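Local structure of iron-regulated outer membrane protein (Neisseria meningitidis, 4B7O) at residues N539-F544 with N554-W559; R637-S642 with Y660-V665; T473-T478 with I525-D530. The protein is a TonB-dependent iron transporter of the outer membrane, probably serving as a receptor that takes up siderophore-bound iron. All blocks are in the same frame, centred on the assembly; numbering follows the deposited sequence.

Contact 1: residues N539-F544 with N554-W559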
loop_
_atom_site.group_PDB
_atom_site.type_symbol
_atom_site.label_atom_id
_atom_site.label_comp_id
_atom_site.label_asym_id
_atom_site.label_seq_id
_atom_site.Cartn_x
_atom_site.Cartn_y
_atom_site.Cartn_z
ATOM N N ASN A 539 13.037 -15.115 1.574
ATOM C CA ASN A 539 12.933 -14.637 0.215
ATOM C C ASN A 539 14.274 -14.723 -0.512
ATOM O O ASN A 539 15.243 -14.115 -0.124
ATOM C CB ASN A 539 12.388 -13.181 0.196
ATOM C CG ASN A 539 12.015 -12.690 -1.195
ATOM O OD1 ASN A 539 11.030 -13.106 -1.756
ATOM N ND2 ASN A 539 12.812 -11.777 -1.752
ATOM N N THR A 540 14.317 -15.457 -1.614
ATOM C CA THR A 540 15.525 -15.435 -2.411
ATOM C C THR A 540 15.283 -14.972 -3.811
ATOM O O THR A 540 14.333 -15.387 -4.467
ATOM C CB THR A 540 16.322 -16.746 -2.294
ATOM O OG1 THR A 540 16.884 -17.109 -3.564
ATOM C CG2 THR A 540 15.500 -17.812 -1.798
ATOM N N GLU A 541 16.092 -14.040 -4.261
ATOM C CA GLU A 541 15.960 -13.603 -5.659
ATOM C C GLU A 541 17.194 -13.279 -6.478
ATOM O O GLU A 541 18.193 -12.838 -5.933
ATOM C CB GLU A 541 14.952 -12.459 -5.824
ATOM C CG GLU A 541 14.958 -11.298 -4.863
ATOM C CD GLU A 541 13.647 -10.485 -5.042
ATOM O OE1 GLU A 541 13.401 -9.913 -6.151
ATOM O OE2 GLU A 541 12.859 -10.419 -4.068
ATOM N N ILE A 542 17.112 -13.450 -7.791
ATOM C CA ILE A 542 18.214 -12.980 -8.627
ATOM C C ILE A 542 17.731 -11.812 -9.480
ATOM O O ILE A 542 16.547 -11.714 -9.770
ATOM C CB ILE A 542 18.821 -14.143 -9.416
ATOM C CG1 ILE A 542 17.719 -14.929 -10.095
ATOM C CG2 ILE A 542 19.511 -15.156 -8.443
ATOM C CD1 ILE A 542 18.307 -15.864 -11.116
ATOM N N GLY A 543 18.613 -10.893 -9.862
ATOM C CA GLY A 543 18.162 -9.843 -10.776
ATOM C C GLY A 543 19.313 -9.347 -11.587
ATOM O O GLY A 543 20.401 -9.788 -11.378
ATOM N N PHE A 544 19.057 -8.412 -12.488
ATOM C CA PHE A 544 20.079 -7.790 -13.315
ATOM C C PHE A 544 19.522 -6.423 -13.751
ATOM O O PHE A 544 18.284 -6.169 -13.761
ATOM C CB PHE A 544 20.437 -8.701 -14.562
ATOM C CG PHE A 544 19.469 -8.573 -15.633
ATOM C CD1 PHE A 544 19.584 -7.555 -16.526
ATOM C CD2 PHE A 544 18.327 -9.347 -15.637
ATOM C CE1 PHE A 544 18.581 -7.345 -17.483
ATOM C CE2 PHE A 544 17.336 -9.160 -16.592
ATOM C CZ PHE A 544 17.459 -8.149 -17.513
ATOM N N ASN A 554 15.725 -4.573 -17.135
ATOM C CA ASN A 554 15.970 -5.198 -15.855
ATOM C C ASN A 554 15.048 -6.383 -15.731
ATOM O O ASN A 554 14.059 -6.457 -16.455
ATOM C CB ASN A 554 15.754 -4.209 -14.712
ATOM C CG ASN A 554 14.446 -3.504 -14.833
ATOM O OD1 ASN A 554 13.435 -4.023 -14.411
ATOM N ND2 ASN A 554 14.456 -2.308 -15.423
ATOM N N GLY A 555 15.383 -7.281 -14.808
ATOM C CA GLY A 555 14.627 -8.474 -14.581
ATOM C C GLY A 555 14.880 -8.998 -13.173
ATOM O O GLY A 555 15.833 -8.602 -12.527
ATOM N N SER A 556 14.011 -9.886 -12.716
ATOM C CA SER A 556 14.108 -10.460 -11.424
ATOM C C SER A 556 13.474 -11.796 -11.526
ATOM O O SER A 556 12.614 -11.987 -12.356
ATOM C CB SER A 556 13.290 -9.664 -10.397
ATOM O OG SER A 556 14.020 -8.568 -9.840
ATOM N N TYR A 557 13.891 -12.723 -10.663
ATOM C CA TYR A 557 13.174 -13.948 -10.414
ATOM C C TYR A 557 13.191 -14.191 -8.923
ATOM O O TYR A 557 14.218 -14.054 -8.310
ATOM C CB TYR A 557 13.799 -15.123 -11.124
ATOM C CG TYR A 557 12.788 -16.185 -11.329
ATOM C CD1 TYR A 557 12.376 -17.003 -10.275
ATOM C CD2 TYR A 557 12.158 -16.314 -12.556
ATOM C CE1 TYR A 557 11.400 -17.989 -10.470
ATOM C CE2 TYR A 557 11.196 -17.262 -12.772
ATOM C CZ TYR A 557 10.831 -18.100 -11.739
ATOM O OH TYR A 557 9.864 -19.005 -11.980
ATOM N N PHE A 558 12.050 -14.506 -8.325
ATOM C CA PHE A 558 12.025 -14.563 -6.869
ATOM C C PHE A 558 11.390 -15.841 -6.397
ATOM O O PHE A 558 10.583 -16.412 -7.089
ATOM C CB PHE A 558 11.266 -13.369 -6.267
ATOM C CG PHE A 558 9.866 -13.276 -6.753
ATOM C CD1 PHE A 558 8.864 -14.011 -6.122
ATOM C CD2 PHE A 558 9.572 -12.520 -7.890
ATOM C CE1 PHE A 558 7.550 -13.954 -6.572
ATOM C CE2 PHE A 558 8.271 -12.465 -8.363
ATOM C CZ PHE A 558 7.264 -13.185 -7.705
ATOM N N TRP A 559 11.794 -16.304 -5.232
ATOM C CA TRP A 559 11.134 -17.462 -4.649
ATOM C C TRP A 559 10.894 -17.165 -3.224
ATOM O O TRP A 559 11.794 -16.646 -2.520
ATOM C CB TRP A 559 12.034 -18.624 -4.669
ATOM C CG TRP A 559 12.406 -19.122 -6.027
ATOM C CD1 TRP A 559 11.822 -20.152 -6.712
ATOM C CD2 TRP A 559 13.508 -18.655 -6.869
ATOM N NE1 TRP A 559 12.452 -20.362 -7.889
ATOM C CE2 TRP A 559 13.495 -19.507 -8.038
ATOM C CE3 TRP A 559 14.476 -17.656 -6.756
ATOM C CZ2 TRP A 559 14.424 -19.373 -9.061
ATOM C CZ3 TRP A 559 15.414 -17.510 -7.780
ATOM C CH2 TRP A 559 15.370 -18.343 -8.927
#
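The Phe544 ring lies with one face over the backbone of Asn554 and Gly555, a CH-pi contact in which Asn554 CA stands 4.1 Å from the centroid of the Phe544 ring, 29° off its normal. Phe544 CE2 drops to 3.2 Å from Gly555 N. The first torsion (chi1 80°) sets CG between the backbone N and the carbonyl carbon and so folds the ring across the neighbouring strand; glycine at 555 leaves space for it, the arrangement known as aromatic rescue of a glycine in a beta sheet. The indole of Trp559 is used differently. Its edge meets Thr540 O in plane, with CE3 of Trp559 3.2 Å from that oxygen, while CD1 of Tyr557 lies above one face. Ile542 CG1 also reaches this edge, 4.2 Å from Trp559 CZ3, and touches Tyr557 CB.

Three hydrogen-bonded pairs (Thr540 with Trp559, Ile542 with Tyr557, Phe544 with Gly555) give the register. The bonds lengthen along the strands, from 2.8 Å for Trp559 N to Thr540 O to 3.3 Å for Gly555 N to Phe544 O. On the other face, CB of Glu541 packs 3.8 Å from CB of Phe558. The anti lone pair of Glu541 OE2 takes the Asn539 ND2 proton in the amide plane, at 2.7 Å.

This is a hairpin of the antiparallel barrel wall, its strand axes 169° apart. Salt bridges from Glu541 to Lys66 and Arg110, and a bond from Ser556 to Ser65, make the Glu541-Phe558 face the one turned to the plug; the face carrying Phe544, Tyr557 and Trp559 presumably looks outward. Strand 498-509 continues the wall beside 539-544, and strand 578-600 beside 554-559.

Contact 2: residues R637-S642 with Y660-V665. Unlike the reference sequence in segment 637-642: Ala638 (reference Thr).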
loop_
_atom_site.group_PDB
_atom_site.type_symbol
_atom_site.label_atom_id
_atom_site.label_comp_id
_atom_site.label_asym_id
_atom_site.label_seq_id
_atom_site.Cartn_x
_atom_site.Cartn_y
_atom_site.Cartn_z
ATOM N N ARG A 637 -0.868 -13.044 -16.157
ATOM C CA ARG A 637 0.373 -12.382 -16.522
ATOM C C ARG A 637 0.054 -10.960 -16.969
ATOM O O ARG A 637 -0.817 -10.761 -17.816
ATOM C CB ARG A 637 1.010 -13.138 -17.682
ATOM C CG ARG A 637 2.442 -12.713 -17.969
ATOM C CD ARG A 637 3.178 -13.873 -18.578
ATOM N NE ARG A 637 2.880 -13.929 -19.985
ATOM C CZ ARG A 637 3.031 -15.011 -20.724
ATOM N NH1 ARG A 637 3.454 -16.138 -20.183
ATOM N NH2 ARG A 637 2.725 -14.962 -21.992
ATOM N N ALA A 638 0.793 -9.982 -16.465
ATOM C CA ALA A 638 0.467 -8.638 -16.750
ATOM C C ALA A 638 1.514 -8.017 -17.644
ATOM O O ALA A 638 2.688 -8.132 -17.347
ATOM C CB ALA A 638 0.303 -7.851 -15.429
ATOM N N TRP A 639 1.072 -7.343 -18.716
ATOM C CA TRP A 639 1.950 -6.676 -19.667
ATOM C C TRP A 639 1.614 -5.238 -19.659
ATOM O O TRP A 639 0.454 -4.898 -19.638
ATOM C CB TRP A 639 1.711 -7.152 -21.091
ATOM C CG TRP A 639 1.916 -8.634 -21.299
ATOM C CD1 TRP A 639 1.042 -9.638 -20.986
ATOM C CD2 TRP A 639 3.094 -9.315 -21.860
ATOM N NE1 TRP A 639 1.563 -10.856 -21.303
ATOM C CE2 TRP A 639 2.782 -10.734 -21.847
ATOM C CE3 TRP A 639 4.340 -8.896 -22.339
ATOM C CZ2 TRP A 639 3.679 -11.703 -22.299
ATOM C CZ3 TRP A 639 5.248 -9.873 -22.802
ATOM C CH2 TRP A 639 4.926 -11.243 -22.784
ATOM N N THR A 640 2.624 -4.374 -19.729
ATOM C CA THR A 640 2.400 -2.957 -19.778
ATOM C C THR A 640 3.297 -2.476 -20.877
ATOM O O THR A 640 4.293 -3.137 -21.165
ATOM C CB THR A 640 2.723 -2.237 -18.428
ATOM O OG1 THR A 640 3.903 -2.762 -17.824
ATOM C CG2 THR A 640 1.649 -2.502 -17.404
ATOM N N ALA A 641 2.969 -1.348 -21.510
ATOM C CA ALA A 641 3.876 -0.759 -22.500
ATOM C C ALA A 641 3.457 0.668 -22.672
ATOM O O ALA A 641 2.285 0.991 -22.488
ATOM C CB ALA A 641 3.768 -1.463 -23.852
ATOM N N SER A 642 4.381 1.535 -23.075
ATOM C CA SER A 642 3.946 2.836 -23.529
ATOM C C SER A 642 4.866 3.348 -24.568
ATOM O O SER A 642 6.029 2.957 -24.637
ATOM C CB SER A 642 3.841 3.887 -22.390
ATOM O OG SER A 642 5.027 3.949 -21.632
ATOM N N TYR A 660 -2.214 -4.961 -20.307
ATOM C CA TYR A 660 -2.924 -6.134 -20.700
ATOM C C TYR A 660 -2.685 -7.167 -19.681
ATOM O O TYR A 660 -1.534 -7.446 -19.307
ATOM C CB TYR A 660 -2.461 -6.609 -22.070
ATOM C CG TYR A 660 -3.129 -5.856 -23.235
ATOM C CD1 TYR A 660 -2.929 -4.470 -23.413
ATOM C CD2 TYR A 660 -3.954 -6.540 -24.180
ATOM C CE1 TYR A 660 -3.524 -3.788 -24.476
ATOM C CE2 TYR A 660 -4.538 -5.854 -25.257
ATOM C CZ TYR A 660 -4.311 -4.494 -25.388
ATOM O OH TYR A 660 -4.877 -3.803 -26.404
ATOM N N VAL A 661 -3.772 -7.735 -19.178
ATOM C CA VAL A 661 -3.631 -8.892 -18.314
ATOM C C VAL A 661 -4.299 -10.118 -18.876
ATOM O O VAL A 661 -5.416 -10.065 -19.387
ATOM C CB VAL A 661 -3.832 -8.611 -16.802
ATOM C CG1 VAL A 661 -4.039 -7.144 -16.511
ATOM C CG2 VAL A 661 -4.836 -9.531 -16.123
ATOM N N GLN A 662 -3.552 -11.206 -18.847
ATOM C CA GLN A 662 -3.990 -12.474 -19.393
ATOM C C GLN A 662 -4.917 -13.189 -18.381
ATOM O O GLN A 662 -4.961 -12.851 -17.209
ATOM C CB GLN A 662 -2.757 -13.335 -19.713
ATOM C CG GLN A 662 -2.006 -12.788 -20.894
ATOM C CD GLN A 662 -0.941 -13.737 -21.396
ATOM O OE1 GLN A 662 0.236 -13.615 -21.048
ATOM N NE2 GLN A 662 -1.340 -14.654 -22.265
ATOM N N LYS A 663 -5.648 -14.164 -18.878
ATOM C CA LYS A 663 -6.598 -14.960 -18.147
ATOM C C LYS A 663 -5.880 -15.651 -17.011
ATOM O O LYS A 663 -4.832 -16.207 -17.194
ATOM C CB LYS A 663 -7.165 -15.988 -19.153
ATOM C CG LYS A 663 -8.272 -16.937 -18.689
ATOM C CD LYS A 663 -8.738 -17.827 -19.853
ATOM C CE LYS A 663 -9.252 -19.184 -19.382
ATOM N NZ LYS A 663 -9.037 -20.273 -20.393
ATOM N N ALA A 664 -6.432 -15.602 -15.818
ATOM C CA ALA A 664 -5.901 -16.381 -14.704
ATOM C C ALA A 664 -6.893 -17.464 -14.371
ATOM O O ALA A 664 -8.066 -17.374 -14.742
ATOM C CB ALA A 664 -5.712 -15.502 -13.489
ATOM N N VAL A 665 -6.425 -18.475 -13.645
ATOM C CA VAL A 665 -7.260 -19.575 -13.197
ATOM C C VAL A 665 -6.664 -19.990 -11.856
ATOM O O VAL A 665 -5.447 -19.801 -11.622
ATOM C CB VAL A 665 -7.226 -20.800 -14.158
ATOM C CG1 VAL A 665 -7.202 -20.387 -15.629
ATOM C CG2 VAL A 665 -6.022 -21.697 -13.870
HETATM O O HOH W 1 -1.876 -15.565 -17.024
#
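Gln662 OE1 is wedged between Trp639 and Arg637. Trp639 NE1 donates to it over 3.1 Å, nearly straight and in the plane of the indole, although the donor stands above the amide carbonyl plane rather than on a lone pair. The same OE1 lies over one face of the Arg637 guanidinium, 2.9 Å from NE; the angle there is poor, so the approach is probably electrostatic rather than a hydrogen bond. A bend at chi3 (82°) turns one face of the guanidinium to Gln662 OE1; the side chains lie side by side, pointing the same way, with the guanidinium and amide planes 61° apart. Backbone pairing is equally close: Trp639 N to Tyr660 O measures 2.7 Å, and Gln662 N to Arg637 O 3.0 Å. Both strands belong to an antiparallel hairpin of the TonB-dependent receptor barrel. Ala638 and Val661 form its non-hydrogen-bonded pair on the buried face, the face from which Thr640 and Ser642 bond to Glu91 of the plug. Trp639 and Tyr660 occupy the more exposed face, touching through their CB atoms at 4.3 Å. Past Gln662 the direct pairing gives way to solvent: one water accepts from Arg637 N at 2.9 Å and donates to Lys663 O at 3.0 Å.

Contact 3: residues T473-T478 with I525-D530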
loop_
_atom_site.group_PDB
_atom_site.type_symbol
_atom_site.label_atom_id
_atom_site.label_comp_id
_atom_site.label_asym_id
_atom_site.label_seq_id
_atom_site.Cartn_x
_atom_site.Cartn_y
_atom_site.Cartn_z
ATOM N N THR A 473 -5.066 -9.270 22.876
ATOM C CA THR A 473 -6.350 -9.366 22.244
ATOM C C THR A 473 -7.384 -8.660 23.110
ATOM O O THR A 473 -7.048 -8.146 24.177
ATOM C CB THR A 473 -6.786 -10.824 22.126
ATOM O OG1 THR A 473 -6.025 -11.621 23.061
ATOM C CG2 THR A 473 -6.621 -11.345 20.679
ATOM N N HIS A 474 -8.641 -8.640 22.665
ATOM C CA HIS A 474 -9.685 -7.884 23.375
ATOM C C HIS A 474 -10.263 -8.590 24.548
ATOM O O HIS A 474 -11.234 -8.127 25.095
ATOM C CB HIS A 474 -10.820 -7.400 22.473
ATOM C CG HIS A 474 -11.719 -8.487 21.978
ATOM N ND1 HIS A 474 -12.733 -8.239 21.122
ATOM C CD2 HIS A 474 -11.708 -9.863 22.185
ATOM C CE1 HIS A 474 -13.357 -9.386 20.797
ATOM N NE2 HIS A 474 -12.734 -10.389 21.449
ATOM N N ASP A 475 -9.691 -9.720 24.932
ATOM C CA ASP A 475 -10.082 -10.359 26.189
ATOM C C ASP A 475 -8.975 -10.239 27.221
ATOM O O ASP A 475 -8.935 -11.004 28.174
ATOM C CB ASP A 475 -10.496 -11.824 25.972
ATOM C CG ASP A 475 -9.424 -12.641 25.247
ATOM O OD1 ASP A 475 -8.275 -12.132 25.070
ATOM O OD2 ASP A 475 -9.734 -13.804 24.875
ATOM N N GLY A 476 -8.075 -9.275 27.033
ATOM C CA GLY A 476 -6.922 -9.109 27.925
ATOM C C GLY A 476 -5.797 -10.120 27.760
ATOM O O GLY A 476 -4.717 -9.926 28.306
ATOM N N LYS A 477 -6.042 -11.190 26.997
ATOM C CA LYS A 477 -5.066 -12.288 26.800
ATOM C C LYS A 477 -3.874 -11.891 25.941
ATOM O O LYS A 477 -4.026 -11.435 24.786
ATOM C CB LYS A 477 -5.733 -13.522 26.204
ATOM C CG LYS A 477 -4.742 -14.648 25.942
ATOM C CD LYS A 477 -5.415 -15.708 25.075
ATOM C CE LYS A 477 -4.751 -17.079 25.155
ATOM N NZ LYS A 477 -5.559 -17.963 24.249
ATOM N N THR A 478 -2.694 -12.054 26.529
ATOM C CA THR A 478 -1.427 -11.683 25.915
ATOM C C THR A 478 -0.722 -12.865 25.301
ATOM O O THR A 478 -1.103 -14.004 25.552
ATOM C CB THR A 478 -0.544 -11.010 26.926
ATOM O OG1 THR A 478 -1.158 -9.760 27.218
ATOM C CG2 THR A 478 0.787 -10.729 26.371
ATOM N N ILE A 525 -15.965 -13.705 20.589
ATOM C CA ILE A 525 -14.693 -13.321 21.152
ATOM C C ILE A 525 -13.667 -13.753 20.138
ATOM O O ILE A 525 -13.882 -14.755 19.423
ATOM C CB ILE A 525 -14.394 -13.971 22.509
ATOM C CG1 ILE A 525 -15.506 -13.669 23.507
ATOM C CG2 ILE A 525 -13.104 -13.401 23.067
ATOM C CD1 ILE A 525 -15.864 -12.189 23.600
ATOM N N ILE A 526 -12.601 -12.956 20.039
ATOM C CA ILE A 526 -11.481 -13.220 19.144
ATOM C C ILE A 526 -10.227 -13.160 19.963
ATOM O O ILE A 526 -9.696 -12.069 20.250
ATOM C CB ILE A 526 -11.314 -12.150 18.058
ATOM C CG1 ILE A 526 -12.560 -12.048 17.157
ATOM C CG2 ILE A 526 -10.015 -12.415 17.307
ATOM C CD1 ILE A 526 -12.909 -13.285 16.350
ATOM N N SER A 527 -9.744 -14.343 20.319
ATOM C CA SER A 527 -8.537 -14.472 21.116
ATOM C C SER A 527 -7.261 -14.789 20.252
ATOM O O SER A 527 -7.267 -14.736 19.012
ATOM C CB SER A 527 -8.784 -15.529 22.207
ATOM O OG SER A 527 -7.865 -15.366 23.286
ATOM N N ILE A 528 -6.174 -15.132 20.919
ATOM C CA ILE A 528 -5.000 -15.640 20.238
ATOM C C ILE A 528 -4.541 -16.889 20.987
ATOM O O ILE A 528 -4.512 -16.885 22.214
ATOM C CB ILE A 528 -3.906 -14.584 20.241
ATOM C CG1 ILE A 528 -2.673 -15.059 19.459
ATOM C CG2 ILE A 528 -3.588 -14.156 21.658
ATOM C CD1 ILE A 528 -1.683 -13.945 19.177
ATOM N N ALA A 529 -4.205 -17.949 20.252
ATOM C CA ALA A 529 -3.782 -19.213 20.851
ATOM C C ALA A 529 -2.458 -19.089 21.582
ATOM O O ALA A 529 -1.718 -18.127 21.384
ATOM C CB ALA A 529 -3.729 -20.287 19.802
ATOM N N ASP A 530 -2.181 -20.026 22.472
ATOM C CA ASP A 530 -0.880 -20.054 23.175
ATOM C C ASP A 530 0.306 -20.304 22.241
ATOM O O ASP A 530 0.224 -21.129 21.317
ATOM C CB ASP A 530 -0.874 -21.148 24.265
ATOM C CG ASP A 530 -1.359 -20.632 25.626
ATOM O OD1 ASP A 530 -0.952 -19.501 26.045
ATOM O OD2 ASP A 530 -2.145 -21.378 26.271
#
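His474 and Asp475 both place CG between the backbone N and the carbonyl carbon (chi1 71° and 54°), which swings the imidazole toward Ile526 and the carboxylate toward Ser527; Lys477, with CG anti to its N (chi1 178°) and an extended chain, reaches further, toward Ile528. Ile526 N donates to His474 NE2 at 2.9 Å, from a position tilted out of the ring plane, and Ile525 CG2 sits at the ring edge. Ser527 OG gives its proton to the syn lone pair of Asp475 OD2, also at 2.9 Å. The other oxygen, OD1, receives Lys477 N at 3.1 Å from above the carboxylate plane, an Asx turn that fixes the rotation of the group. Lys477 CD passes 3.1 Å from Ser527 OG before NZ comes to Ile528 O, at 2.5 Å, a distance too short to be taken at face value. Thr473 turns its methyl to the strand, CG2 lying 3.2 Å from Ile526 O, while its OG1 bonds back to Lys477 O.

The type I turn from Thr473 to Gly476, in the connection between strands 458-472 and 478-493, is thus docked on strand 525-528, which pairs in parallel with 578-600. Because His474 ND1 also bonds to Thr519 O, an acceptor, while NE2 accepts, the imidazole is probably neutral with its proton on ND1. Glu580 makes a weak, long ion pair with Lys477, and Asp530 OD1 is 5.2 Å from Lys477 NZ, so acidic groups probably temper that charge without gripping it.

From the N terminus the chain first builds the plug and the early barrel strands. Contact 3 then opens at 473-478 and closes at 525-530, drawing a loop of 46 residues back onto the turn between strands 458-472 and 478-493. Strand 535-547 follows, and contact 1 closes a short hairpin with strand 551-567. After strands 578-600 and 603-618, contact 2 closes the later hairpin of 638-647 with 652-665. The three run in series, none nesting or crossing. Centres of contacts 1 and 2 are about 20 Å apart; that of contact 3, which ties the turn between two barrel strands to the short strand 525-528, is about 39 Å from that of contact 1.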